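PDB 2OR0: hydroxylase from Rhodococcus sp., which probably acts as a flavin-dependent hydroxylase related to the acyl-CoA dehydrogenases, using reduced flavin and molecular oxygen to insert one oxygen atom into its substrate. Local coordinates for residues V41-E44 against R48-D51; G55-S60 against G93-V98; K229-R234 against M248-M253; D317-K322 against K327-E332. One frame throughout, in Å; residues are numbered along the deposited sequence.

Interaction 1: residues V41-E44 against R48-D51; sequences VQSE and RLTD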
loop_
_atom_site.group_PDB
_atom_site.type_symbol
_atom_site.label_atom_id
_atom_site.label_comp_id
_atom_site.label_asym_id
_atom_site.label_seq_id
_atom_site.Cartn_x
_atom_site.Cartn_y
_atom_site.Cartn_z
ATOM N N VAL A 41 -10.768 11.226 -13.148
ATOM C CA VAL A 41 -10.141 11.891 -14.293
ATOM C C VAL A 41 -9.455 13.194 -13.832
ATOM O O VAL A 41 -8.327 13.508 -14.243
ATOM C CB VAL A 41 -11.181 12.115 -15.446
ATOM C CG1 VAL A 41 -10.694 13.140 -16.481
ATOM C CG2 VAL A 41 -11.499 10.799 -16.113
ATOM N N GLN A 42 -10.122 13.920 -12.938
ATOM C CA GLN A 42 -9.579 15.182 -12.445
ATOM C C GLN A 42 -8.355 14.995 -11.547
ATOM O O GLN A 42 -7.388 15.744 -11.674
ATOM C CB GLN A 42 -10.670 16.024 -11.759
ATOM C CG GLN A 42 -10.232 17.480 -11.477
ATOM C CD GLN A 42 -9.927 18.247 -12.749
ATOM O OE1 GLN A 42 -10.804 18.418 -13.600
ATOM N NE2 GLN A 42 -8.673 18.697 -12.897
ATOM N N SER A 43 -8.375 13.996 -10.658
ATOM C CA SER A 43 -7.177 13.689 -9.846
ATOM C C SER A 43 -5.998 13.289 -10.741
ATOM O O SER A 43 -4.835 13.584 -10.445
ATOM C CB SER A 43 -7.442 12.573 -8.831
ATOM O OG SER A 43 -8.507 12.903 -7.952
ATOM N N GLU A 44 -6.294 12.594 -11.835
ATOM C CA GLU A 44 -5.229 12.221 -12.728
ATOM C C GLU A 44 -4.641 13.448 -13.429
ATOM O O GLU A 44 -3.423 13.624 -13.463
ATOM C CB GLU A 44 -5.684 11.196 -13.751
ATOM C CG GLU A 44 -4.507 10.349 -14.207
ATOM C CD GLU A 44 -4.741 9.776 -15.517
ATOM O OE1 GLU A 44 -5.630 10.321 -16.220
ATOM O OE2 GLU A 44 -4.065 8.788 -15.847
ATOM N N ARG A 48 -2.753 14.534 -8.386
ATOM C CA ARG A 48 -3.000 14.787 -6.973
ATOM C C ARG A 48 -4.473 14.501 -6.762
ATOM O O ARG A 48 -5.292 14.928 -7.561
ATOM C CB ARG A 48 -2.693 16.278 -6.683
ATOM C CG ARG A 48 -3.217 16.845 -5.370
ATOM C CD ARG A 48 -3.392 18.374 -5.459
ATOM N NE ARG A 48 -3.557 19.000 -4.138
ATOM C CZ ARG A 48 -4.696 19.065 -3.450
ATOM N NH1 ARG A 48 -5.831 18.532 -3.924
ATOM N NH2 ARG A 48 -4.697 19.670 -2.254
ATOM N N LEU A 49 -4.826 13.764 -5.715
ATOM C CA LEU A 49 -6.241 13.546 -5.421
ATOM C C LEU A 49 -6.912 14.895 -5.230
ATOM O O LEU A 49 -6.414 15.734 -4.476
ATOM C CB LEU A 49 -6.449 12.698 -4.154
ATOM C CG LEU A 49 -6.059 11.220 -4.120
ATOM C CD1 LEU A 49 -6.267 10.622 -2.755
ATOM C CD2 LEU A 49 -6.829 10.403 -5.169
ATOM N N THR A 50 -8.025 15.113 -5.924
ATOM C CA THR A 50 -8.830 16.305 -5.688
ATOM C C THR A 50 -9.251 16.319 -4.205
ATOM O O THR A 50 -9.221 15.284 -3.531
ATOM C CB THR A 50 -10.110 16.338 -6.579
ATOM O OG1 THR A 50 -11.017 15.329 -6.133
ATOM C CG2 THR A 50 -9.789 16.100 -8.057
ATOM N N ASP A 51 -9.633 17.487 -3.694
ATOM C CA ASP A 51 -10.123 17.593 -2.317
ATOM C C ASP A 51 -11.381 16.736 -2.131
ATOM O O ASP A 51 -11.528 16.032 -1.110
ATOM C CB ASP A 51 -10.381 19.055 -1.938
ATOM C CG ASP A 51 -9.079 19.867 -1.717
ATOM O OD1 ASP A 51 -7.956 19.290 -1.587
ATOM O OD2 ASP A 51 -9.208 21.117 -1.672
#

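Interaction 2: residues G55-S60 against G93-V98; sequences GLLRDS and GASGWV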
loop_
_atom_site.group_PDB
_atom_site.type_symbol
_atom_site.label_atom_id
_atom_site.label_comp_id
_atom_site.label_asym_id
_atom_site.label_seq_id
_atom_site.Cartn_x
_atom_site.Cartn_y
_atom_site.Cartn_z
ATOM N N GLY A 55 -11.692 13.673 0.363
ATOM C CA GLY A 55 -12.861 13.812 1.253
ATOM C C GLY A 55 -13.725 12.566 1.324
ATOM O O GLY A 55 -14.149 12.158 2.411
ATOM N N LEU A 56 -13.969 11.973 0.156
ATOM C CA LEU A 56 -14.672 10.701 0.036
ATOM C C LEU A 56 -13.997 9.570 0.810
ATOM O O LEU A 56 -14.668 8.795 1.484
ATOM C CB LEU A 56 -14.827 10.328 -1.444
ATOM C CG LEU A 56 -15.799 11.265 -2.180
ATOM C CD1 LEU A 56 -15.803 10.994 -3.660
ATOM C CD2 LEU A 56 -17.190 11.151 -1.615
ATOM N N LEU A 57 -12.673 9.481 0.732
ATOM C CA LEU A 57 -11.944 8.487 1.522
ATOM C C LEU A 57 -11.926 8.803 3.010
ATOM O O LEU A 57 -12.065 7.895 3.831
ATOM C CB LEU A 57 -10.485 8.338 1.049
ATOM C CG LEU A 57 -10.224 7.922 -0.392
ATOM C CD1 LEU A 57 -8.727 8.046 -0.664
ATOM C CD2 LEU A 57 -10.737 6.493 -0.664
ATOM N N ARG A 58 -11.704 10.074 3.354
ATOM C CA ARG A 58 -11.608 10.468 4.754
ATOM C C ARG A 58 -12.931 10.197 5.467
ATOM O O ARG A 58 -12.943 9.584 6.520
ATOM C CB ARG A 58 -11.228 11.947 4.904
ATOM C CG ARG A 58 -10.665 12.307 6.293
ATOM C CD ARG A 58 -10.250 13.770 6.348
ATOM N NE ARG A 58 -9.287 14.113 5.290
ATOM C CZ ARG A 58 -7.966 14.202 5.457
ATOM N NH1 ARG A 58 -7.409 14.002 6.641
ATOM N NH2 ARG A 58 -7.191 14.520 4.434
ATOM N N ASP A 59 -14.026 10.647 4.862
ATOM C CA ASP A 59 -15.374 10.487 5.420
ATOM C C ASP A 59 -15.857 9.043 5.503
ATOM O O ASP A 59 -16.705 8.723 6.338
ATOM C CB ASP A 59 -16.392 11.280 4.594
ATOM C CG ASP A 59 -16.150 12.781 4.645
ATOM O OD1 ASP A 59 -15.419 13.256 5.547
ATOM O OD2 ASP A 59 -16.703 13.489 3.776
ATOM N N SER A 60 -15.354 8.176 4.624
ATOM C CA SER A 60 -15.777 6.765 4.597
ATOM C C SER A 60 -15.203 5.995 5.770
ATOM O O SER A 60 -15.657 4.882 6.065
ATOM C CB SER A 60 -15.306 6.098 3.305
ATOM O OG SER A 60 -13.923 5.722 3.415
ATOM N N GLY A 93 -7.870 3.702 -9.084
ATOM C CA GLY A 93 -6.601 3.174 -8.642
ATOM C C GLY A 93 -5.828 4.069 -7.692
ATOM O O GLY A 93 -5.230 3.580 -6.729
ATOM N N ALA A 94 -5.813 5.374 -7.969
ATOM C CA ALA A 94 -5.132 6.328 -7.088
ATOM C C ALA A 94 -5.709 6.314 -5.669
ATOM O O ALA A 94 -4.976 6.252 -4.720
ATOM C CB ALA A 94 -5.180 7.749 -7.668
ATOM N N SER A 95 -7.032 6.379 -5.541
ATOM C CA SER A 95 -7.663 6.316 -4.230
ATOM C C SER A 95 -7.344 4.997 -3.549
ATOM O O SER A 95 -7.129 4.967 -2.344
ATOM C CB SER A 95 -9.183 6.455 -4.359
ATOM O OG SER A 95 -9.498 7.683 -4.986
ATOM N N GLY A 96 -7.356 3.904 -4.324
ATOM C CA GLY A 96 -7.098 2.586 -3.779
ATOM C C GLY A 96 -5.689 2.499 -3.237
ATOM O O GLY A 96 -5.456 1.942 -2.161
ATOM N N TRP A 97 -4.746 3.031 -4.015
ATOM C CA TRP A 97 -3.337 3.039 -3.653
ATOM C C TRP A 97 -3.105 3.865 -2.386
ATOM O O TRP A 97 -2.356 3.447 -1.484
ATOM C CB TRP A 97 -2.504 3.600 -4.808
ATOM C CG TRP A 97 -1.023 3.619 -4.516
ATOM C CD1 TRP A 97 -0.312 4.661 -3.982
ATOM C CD2 TRP A 97 -0.082 2.548 -4.713
ATOM N NE1 TRP A 97 1.022 4.309 -3.861
ATOM C CE2 TRP A 97 1.189 3.022 -4.292
ATOM C CE3 TRP A 97 -0.181 1.245 -5.224
ATOM C CZ2 TRP A 97 2.354 2.231 -4.351
ATOM C CZ3 TRP A 97 0.985 0.456 -5.289
ATOM C CH2 TRP A 97 2.228 0.954 -4.858
ATOM N N VAL A 98 -3.740 5.030 -2.318
ATOM C CA VAL A 98 -3.541 5.929 -1.169
ATOM C C VAL A 98 -4.104 5.279 0.123
ATOM O O VAL A 98 -3.473 5.318 1.195
ATOM C CB VAL A 98 -4.133 7.333 -1.445
ATOM C CG1 VAL A 98 -4.321 8.114 -0.146
ATOM C CG2 VAL A 98 -3.239 8.109 -2.432
#

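Interaction 3: residues K229-R234 against M248-M253; sequences KVMDGR and MPYSCM. With ACT (acetate ion), chain C.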
loop_
_atom_site.group_PDB
_atom_site.type_symbol
_atom_site.label_atom_id
_atom_site.label_comp_id
_atom_site.label_asym_id
_atom_site.label_seq_id
_atom_site.Cartn_x
_atom_site.Cartn_y
_atom_site.Cartn_z
ATOM N N LYS A 229 13.801 -3.187 15.006
ATOM C CA LYS A 229 12.841 -3.659 15.997
ATOM C C LYS A 229 11.413 -3.696 15.446
ATOM O O LYS A 229 10.618 -4.527 15.849
ATOM C CB LYS A 229 12.891 -2.773 17.254
ATOM C CG LYS A 229 14.204 -2.912 18.057
ATOM C CD LYS A 229 14.079 -2.166 19.412
ATOM C CE LYS A 229 15.261 -2.490 20.313
ATOM N NZ LYS A 229 15.166 -1.697 21.574
ATOM N N VAL A 230 11.084 -2.775 14.543
ATOM C CA VAL A 230 9.775 -2.783 13.896
ATOM C C VAL A 230 9.656 -4.066 13.052
ATOM O O VAL A 230 8.678 -4.817 13.184
ATOM C CB VAL A 230 9.568 -1.530 13.026
ATOM C CG1 VAL A 230 8.314 -1.652 12.172
ATOM C CG2 VAL A 230 9.534 -0.270 13.894
HETATM N N MSE A 231 10.671 -4.315 12.221
HETATM C CA MSE A 231 10.734 -5.480 11.332
HETATM C C MSE A 231 10.670 -6.797 12.091
HETATM O O MSE A 231 9.910 -7.702 11.708
HETATM C CB MSE A 231 12.024 -5.461 10.484
HETATM C CG MSE A 231 12.032 -6.479 9.289
HETATM SE SE MSE A 231 10.518 -6.174 8.035
HETATM C CE MSE A 231 10.954 -4.314 7.541
ATOM N N ASP A 232 11.465 -6.929 13.154
ATOM C CA ASP A 232 11.622 -8.254 13.778
ATOM C C ASP A 232 10.709 -8.559 14.946
ATOM O O ASP A 232 10.790 -9.629 15.532
ATOM C CB ASP A 232 13.086 -8.556 14.112
ATOM C CG ASP A 232 13.649 -7.663 15.214
ATOM O OD1 ASP A 232 12.878 -7.076 16.003
ATOM O OD2 ASP A 232 14.895 -7.543 15.277
ATOM N N GLY A 233 9.823 -7.635 15.269
ATOM C CA GLY A 233 8.819 -7.870 16.302
ATOM C C GLY A 233 9.141 -7.301 17.678
ATOM O O GLY A 233 8.258 -7.229 18.532
ATOM N N ARG A 234 10.396 -6.887 17.896
ATOM C CA ARG A 234 10.801 -6.265 19.172
ATOM C C ARG A 234 10.068 -4.964 19.551
ATOM O O ARG A 234 9.786 -4.743 20.736
ATOM C CB ARG A 234 12.316 -6.106 19.256
ATOM C CG ARG A 234 13.049 -7.421 19.318
ATOM C CD ARG A 234 14.561 -7.210 19.353
ATOM N NE ARG A 234 15.057 -6.741 18.056
ATOM C CZ ARG A 234 16.074 -5.893 17.873
ATOM N NH1 ARG A 234 16.739 -5.376 18.899
ATOM N NH2 ARG A 234 16.421 -5.546 16.643
HETATM N N MSE A 248 0.666 -8.396 14.443
HETATM C CA MSE A 248 0.966 -8.994 13.113
HETATM C C MSE A 248 2.395 -8.645 12.633
HETATM O O MSE A 248 2.935 -7.615 13.020
HETATM C CB MSE A 248 -0.074 -8.523 12.091
HETATM C CG MSE A 248 -1.481 -9.093 12.317
HETATM SE SE MSE A 248 -1.607 -10.926 11.709
HETATM C CE MSE A 248 -1.443 -10.611 9.734
ATOM N N PRO A 249 3.030 -9.521 11.807
ATOM C CA PRO A 249 4.342 -9.120 11.291
ATOM C C PRO A 249 4.263 -7.879 10.399
ATOM O O PRO A 249 3.347 -7.775 9.576
ATOM C CB PRO A 249 4.777 -10.337 10.460
ATOM C CG PRO A 249 3.937 -11.504 11.026
ATOM C CD PRO A 249 2.639 -10.866 11.330
ATOM N N TYR A 250 5.236 -6.965 10.550
ATOM C CA TYR A 250 5.351 -5.773 9.694
ATOM C C TYR A 250 5.475 -6.169 8.202
ATOM O O TYR A 250 4.847 -5.553 7.360
ATOM C CB TYR A 250 6.564 -4.910 10.130
ATOM C CG TYR A 250 6.836 -3.667 9.279
ATOM C CD1 TYR A 250 6.245 -2.432 9.576
ATOM C CD2 TYR A 250 7.707 -3.729 8.190
ATOM C CE1 TYR A 250 6.509 -1.290 8.788
ATOM C CE2 TYR A 250 7.986 -2.597 7.420
ATOM C CZ TYR A 250 7.386 -1.397 7.718
ATOM O OH TYR A 250 7.698 -0.310 6.922
ATOM N N SER A 251 6.258 -7.201 7.916
ATOM C CA SER A 251 6.466 -7.662 6.557
ATOM C C SER A 251 5.219 -8.239 5.898
ATOM O O SER A 251 5.169 -8.374 4.674
ATOM C CB SER A 251 7.595 -8.674 6.482
ATOM O OG SER A 251 7.259 -9.908 7.101
ATOM N N CYS A 252 4.221 -8.595 6.704
ATOM C CA CYS A 252 2.930 -8.912 6.172
ATOM C C CYS A 252 2.097 -7.645 5.996
ATOM O O CYS A 252 1.578 -7.395 4.893
ATOM C CB CYS A 252 2.195 -9.943 7.049
ATOM S SG CYS A 252 0.543 -10.362 6.407
HETATM N N MSE A 253 1.973 -6.830 7.046
HETATM C CA MSE A 253 0.989 -5.747 7.037
HETATM C C MSE A 253 1.348 -4.584 6.085
HETATM O O MSE A 253 0.458 -3.980 5.439
HETATM C CB MSE A 253 0.776 -5.201 8.466
HETATM C CG MSE A 253 0.175 -6.229 9.446
HETATM SE SE MSE A 253 -1.597 -6.836 8.845
HETATM C CE MSE A 253 -2.551 -5.216 8.750
HETATM C C ACT C . 19.360 -2.987 17.201
HETATM O O ACT C . 19.355 -3.972 16.430
HETATM O OXT ACT C . 19.032 -3.238 18.374
HETATM C CH3 ACT C . 19.741 -1.599 16.779
HETATM O O HOH W 1 6.842 -6.895 12.891
HETATM O O HOH W 2 8.276 -8.771 9.780
#

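Interaction 4: residues D317-K322 against K327-E332; sequences DRFYDK and KEITFE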
loop_
_atom_site.group_PDB
_atom_site.type_symbol
_atom_site.label_atom_id
_atom_site.label_comp_id
_atom_site.label_asym_id
_atom_site.label_seq_id
_atom_site.Cartn_x
_atom_site.Cartn_y
_atom_site.Cartn_z
ATOM N N ASP A 317 -4.905 -14.236 6.969
ATOM C CA ASP A 317 -5.843 -15.055 7.766
ATOM C C ASP A 317 -5.109 -15.965 8.731
ATOM O O ASP A 317 -5.461 -16.064 9.915
ATOM C CB ASP A 317 -6.612 -16.013 6.875
ATOM C CG ASP A 317 -7.779 -15.402 6.206
ATOM O OD1 ASP A 317 -8.255 -14.317 6.590
ATOM O OD2 ASP A 317 -8.243 -16.062 5.259
ATOM N N ARG A 318 -4.132 -16.675 8.177
ATOM C CA ARG A 318 -3.368 -17.687 8.880
ATOM C C ARG A 318 -2.436 -17.077 9.908
ATOM O O ARG A 318 -2.323 -17.605 11.024
ATOM C CB ARG A 318 -2.591 -18.533 7.891
ATOM C CG ARG A 318 -1.697 -19.594 8.495
ATOM C CD ARG A 318 -1.321 -20.676 7.420
ATOM N NE ARG A 318 -1.166 -20.028 6.109
ATOM C CZ ARG A 318 -0.041 -19.430 5.693
ATOM N NH1 ARG A 318 0.000 -18.845 4.501
ATOM N NH2 ARG A 318 1.044 -19.424 6.466
ATOM N N PHE A 319 -1.763 -15.982 9.533
ATOM C CA PHE A 319 -0.909 -15.254 10.475
ATOM C C PHE A 319 -1.775 -14.739 11.635
ATOM O O PHE A 319 -1.391 -14.850 12.799
ATOM C CB PHE A 319 -0.203 -14.083 9.769
ATOM C CG PHE A 319 1.032 -14.480 8.958
ATOM C CD1 PHE A 319 1.313 -15.812 8.649
ATOM C CD2 PHE A 319 1.893 -13.479 8.456
ATOM C CE1 PHE A 319 2.447 -16.165 7.884
ATOM C CE2 PHE A 319 3.028 -13.818 7.702
ATOM C CZ PHE A 319 3.304 -15.158 7.416
ATOM N N TYR A 320 -2.925 -14.166 11.315
ATOM C CA TYR A 320 -3.813 -13.671 12.358
ATOM C C TYR A 320 -4.212 -14.799 13.325
ATOM O O TYR A 320 -4.211 -14.582 14.525
ATOM C CB TYR A 320 -5.056 -13.013 11.781
ATOM C CG TYR A 320 -5.922 -12.332 12.839
ATOM C CD1 TYR A 320 -5.744 -10.983 13.142
ATOM C CD2 TYR A 320 -6.926 -13.043 13.529
ATOM C CE1 TYR A 320 -6.518 -10.354 14.112
ATOM C CE2 TYR A 320 -7.735 -12.412 14.492
ATOM C CZ TYR A 320 -7.515 -11.075 14.780
ATOM O OH TYR A 320 -8.283 -10.436 15.724
ATOM N N ASP A 321 -4.538 -15.980 12.783
ATOM C CA ASP A 321 -4.905 -17.154 13.593
ATOM C C ASP A 321 -3.812 -17.566 14.557
ATOM O O ASP A 321 -4.097 -17.784 15.735
ATOM C CB ASP A 321 -5.316 -18.348 12.720
ATOM C CG ASP A 321 -6.728 -18.216 12.201
ATOM O OD1 ASP A 321 -7.500 -17.421 12.789
ATOM O OD2 ASP A 321 -7.074 -18.897 11.200
ATOM N N LYS A 322 -2.578 -17.678 14.059
ATOM C CA LYS A 322 -1.431 -17.917 14.928
ATOM C C LYS A 322 -1.240 -16.845 16.008
ATOM O O LYS A 322 -1.017 -17.180 17.175
ATOM C CB LYS A 322 -0.149 -18.105 14.105
ATOM C CG LYS A 322 -0.148 -19.398 13.346
ATOM C CD LYS A 322 1.048 -19.568 12.434
ATOM C CE LYS A 322 1.102 -21.015 11.903
ATOM N NZ LYS A 322 -0.165 -21.393 11.156
ATOM N N LYS A 327 0.624 -18.201 19.139
ATOM C CA LYS A 327 1.686 -19.002 18.518
ATOM C C LYS A 327 2.620 -18.078 17.734
ATOM O O LYS A 327 2.171 -17.100 17.117
ATOM C CB LYS A 327 1.115 -20.117 17.631
ATOM C CG LYS A 327 2.065 -21.336 17.521
ATOM C CD LYS A 327 1.552 -22.443 16.591
ATOM C CE LYS A 327 2.206 -23.813 16.918
ATOM N NZ LYS A 327 3.570 -24.059 16.316
ATOM N N GLU A 328 3.916 -18.366 17.793
ATOM C CA GLU A 328 4.938 -17.502 17.183
ATOM C C GLU A 328 4.977 -17.710 15.658
ATOM O O GLU A 328 4.994 -18.855 15.178
ATOM C CB GLU A 328 6.316 -17.796 17.795
ATOM C CG GLU A 328 7.482 -16.919 17.307
ATOM C CD GLU A 328 7.949 -15.901 18.360
ATOM O OE1 GLU A 328 7.090 -15.203 18.970
ATOM O OE2 GLU A 328 9.188 -15.796 18.569
ATOM N N ILE A 329 4.966 -16.610 14.907
ATOM C CA ILE A 329 5.216 -16.687 13.450
ATOM C C ILE A 329 6.729 -16.719 13.142
ATOM O O ILE A 329 7.460 -15.790 13.489
ATOM C CB ILE A 329 4.466 -15.566 12.653
ATOM C CG1 ILE A 329 2.953 -15.687 12.868
ATOM C CG2 ILE A 329 4.818 -15.641 11.131
ATOM C CD1 ILE A 329 2.231 -14.411 12.658
ATOM N N THR A 330 7.184 -17.794 12.500
ATOM C CA THR A 330 8.610 -17.981 12.234
ATOM C C THR A 330 9.138 -17.161 11.047
ATOM O O THR A 330 8.358 -16.684 10.225
ATOM C CB THR A 330 8.965 -19.453 12.003
ATOM O OG1 THR A 330 8.477 -19.887 10.722
ATOM C CG2 THR A 330 8.401 -20.329 13.124
ATOM N N PHE A 331 10.464 -17.012 10.984
ATOM C CA PHE A 331 11.151 -16.315 9.891
ATOM C C PHE A 331 10.771 -16.962 8.554
ATOM O O PHE A 331 10.372 -16.241 7.660
ATOM C CB PHE A 331 12.682 -16.308 10.096
ATOM C CG PHE A 331 13.450 -15.679 8.954
ATOM C CD1 PHE A 331 13.694 -14.323 8.927
ATOM C CD2 PHE A 331 13.916 -16.453 7.900
ATOM C CE1 PHE A 331 14.414 -13.731 7.854
ATOM C CE2 PHE A 331 14.620 -15.865 6.817
ATOM C CZ PHE A 331 14.862 -14.509 6.813
ATOM N N GLU A 332 10.853 -18.298 8.460
ATOM C CA GLU A 332 10.444 -19.063 7.261
ATOM C C GLU A 332 9.003 -18.767 6.839
ATOM O O GLU A 332 8.736 -18.541 5.665
ATOM C CB GLU A 332 10.640 -20.583 7.433
ATOM C CG GLU A 332 10.281 -21.423 6.144
ATOM C CD GLU A 332 10.494 -22.948 6.283
ATOM O OE1 GLU A 332 11.272 -23.392 7.166
ATOM O OE2 GLU A 332 9.883 -23.716 5.503
#

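Interaction 1: residues V41-E44 against R48-D51
Ser43 and Leu49 bring their CA atoms within 4.5 Å where the chain leaves helix 33-46 and turns back past its end. The backbone N of Arg48 donates to the carbonyl O of Ser43 over 3.1 Å, with the donor in the carbonyl plane. Beside this bond, the CA of Ser43 lies 3.2 Å from the O of Arg48, a CA-H...O contact alongside the hydrogen bond.

The serine hydroxyl makes the second tie. With its OG anti to the carbonyl carbon (chi1 -58°), Ser43 presents that atom to the backbone N of Thr50, and N and OG stand 3.0 Å apart in an almost straight bond, 167° at the hydrogen. A weak bond links the same OG to the O of Gln39. With an alanine here, the N-H of Thr50 would probably be left without this acceptor, and the turn would be held to the helix by less. The arrangement is a short connection between two successive helices in the N-terminal helical part of the fold: Thr50 is the N-cap of helix 51-60, its OG1 bonded to the N of Ala53 and also to NE2 of Gln39.

Thr50 turns its methyl to the first helix, CG2 resting 3.4 Å from Ser43 OG and 3.7 Å from Gln42 CG. The glutamine chain crosses the threonine at about a right angle and bends at its second torsion, sending the amide off to Asp46. Within the turn, Arg48 NH1 meets Asp51 OD1 at 3.2 Å, a salt bridge in which NH1 comes from above the carboxylate plane, 52° out of it.

Interaction 2: residues G55-S60 against G93-V98
Leu57 alone carries the first helix's share of this contact, laying its forked end against Ser95 and Val98 of helix 93-102. Both leucine methyls rest on the same carbon, CD1 and CD2 each 4.0 Å from Ser95 CB, while CD1 also comes 3.9 Å from the carbonyl O of Ser95. One turn further along, Leu57 CD1 reaches Val98 CG1 at a looser 4.4 Å. The leucine's CG is anti to its carbonyl carbon (chi1 -59°), which aims the fork at helix 93-102.

Polar bonds run alongside the contact, and none crosses it. Ser95 turns its hydroxyl to OD2 of Asp92, so that its CB is what the leucine meets, and its carbonyl O is engaged by OG1 of Thr99. On the other helix, Ser60 OG donates to the O of Leu57 over 2.9 Å and also bonds the N of Ala62.

Val88 of helix 78-91 touches both Leu57 and Ser95. A branched aliphatic chain set against a small residue, with 7.5 Å between the CA atoms of Leu57 and Ser95, makes this buried helix-helix packing in the N-terminal helical part of what is probably an acyl-CoA dehydrogenase-like fold.

Interaction 3: residues K229-R234 against M248-M253
Val230 O and Tyr250 N grip one water between them, each 2.8 Å from its oxygen, and the tyrosine N-H is the donor in its bond. A second water repeats the bridge one residue on, 2.7 Å from Met231 O, to which it donates, and 3.2 Å from the N of Ser251. Carbonyls near the end of helix 227-232 are thus joined through solvent to the first N-H groups of helix 250-277.

Between the helices stands the Tyr250 ring, its CG anti to the backbone N (chi1 177°). Val230 CG1 comes obliquely to the CD1 side at 3.4 Å. On the CD2 side the selenomethionine Met231, bent at its second and third torsions, doubles back so that its CE lies 3.4 Å from Tyr250 CD2. Its SE is 5.0 Å from the ring centroid, 73° off the normal, a Met-aromatic contact. An alanine in place of Tyr250 would take away the ring that both side chains lean on, which would probably open a gap and leave the Met231 methyl free to turn.

Beyond the contact, Arg234 NE and NH2 both donate to Asp232 OD2 at 2.9 Å, and NE also bonds OD1 weakly. OD1 accepts from Arg234 N in an Asx turn. NH1 donates to OXT of an acetate, with a weak second bond from NH2 to its O.

Glu108 of helix 105-109 touches Val230 and Tyr250, and Ser251 OG bonds the O of Ile412, near the C-terminus. Helix 227-232 directly follows strand 224-226, so the contact joins the beta region to helix 250-277, beside helices 292-324 and 331-356.

Interaction 4: residues D317-K322 against K327-E332
Phe319 and Ile329 form the tight side of this contact. The isoleucine CG2 sits squarely over one face of the ring, 4.0 Å from its centroid and only 12° off the normal, a CH-pi contact. The other branch follows the ring's root: with CG1 anti to the carbonyl carbon (chi1 -60°), Ile329 brings CD1 to 3.8 Å from Phe319 CB and to 3.7 Å from Phe319 O. The two side chains cross at about a right angle, and Ile329 CG1 also touches Lys322 CB at 4.1 Å.

The lysine side is looser. Lys327 is the exposed one, whereas the Lys322 side chain also touches Glu333 of helix 331-356. Both chains lead away from the contact, and Lys322 NZ ends 6.9 Å from Lys327 NZ, like charges that do not touch. What joins the residues is the backbone bond from Lys327 N to Lys322 O, 2.8 Å long.

The turn links helix 292-324 to helix 331-356, whose N-cap is Thr330; Glu333 bonds back to the N of Thr330. Within this helical hairpin of the acyl-CoA dehydrogenase C-terminal family domain, one backbone bond closes the turn and apolar packing of Ile329 on Phe319 accompanies it, so the hold probably owes little to the lysine charges.

The four contacts form two touching pairs on opposite sides of the chain's centre. Interactions 1 and 2 have centres 11 Å apart and meet through Leu49, whose CD2 lies 3.8 Å from Ser95 OG and whose CD1 is 4.1 Å from Leu57 CD1, so the turn before helix 51-60 is packed against helices 51-60 and 93-102. Interactions 3 and 4, centres 12 Å apart, join where Pro249 CG rests 3.7 Å from Ile329 CD1 and Cys252 CB 3.8 Å from Phe319 CD2. Between the pairs, interactions 2 and 3 come nearest, about 11 Å between closest atoms. The acetate, probably from the crystallisation liquor, is bound by Arg234 in interaction 3 and by itself marks no active site.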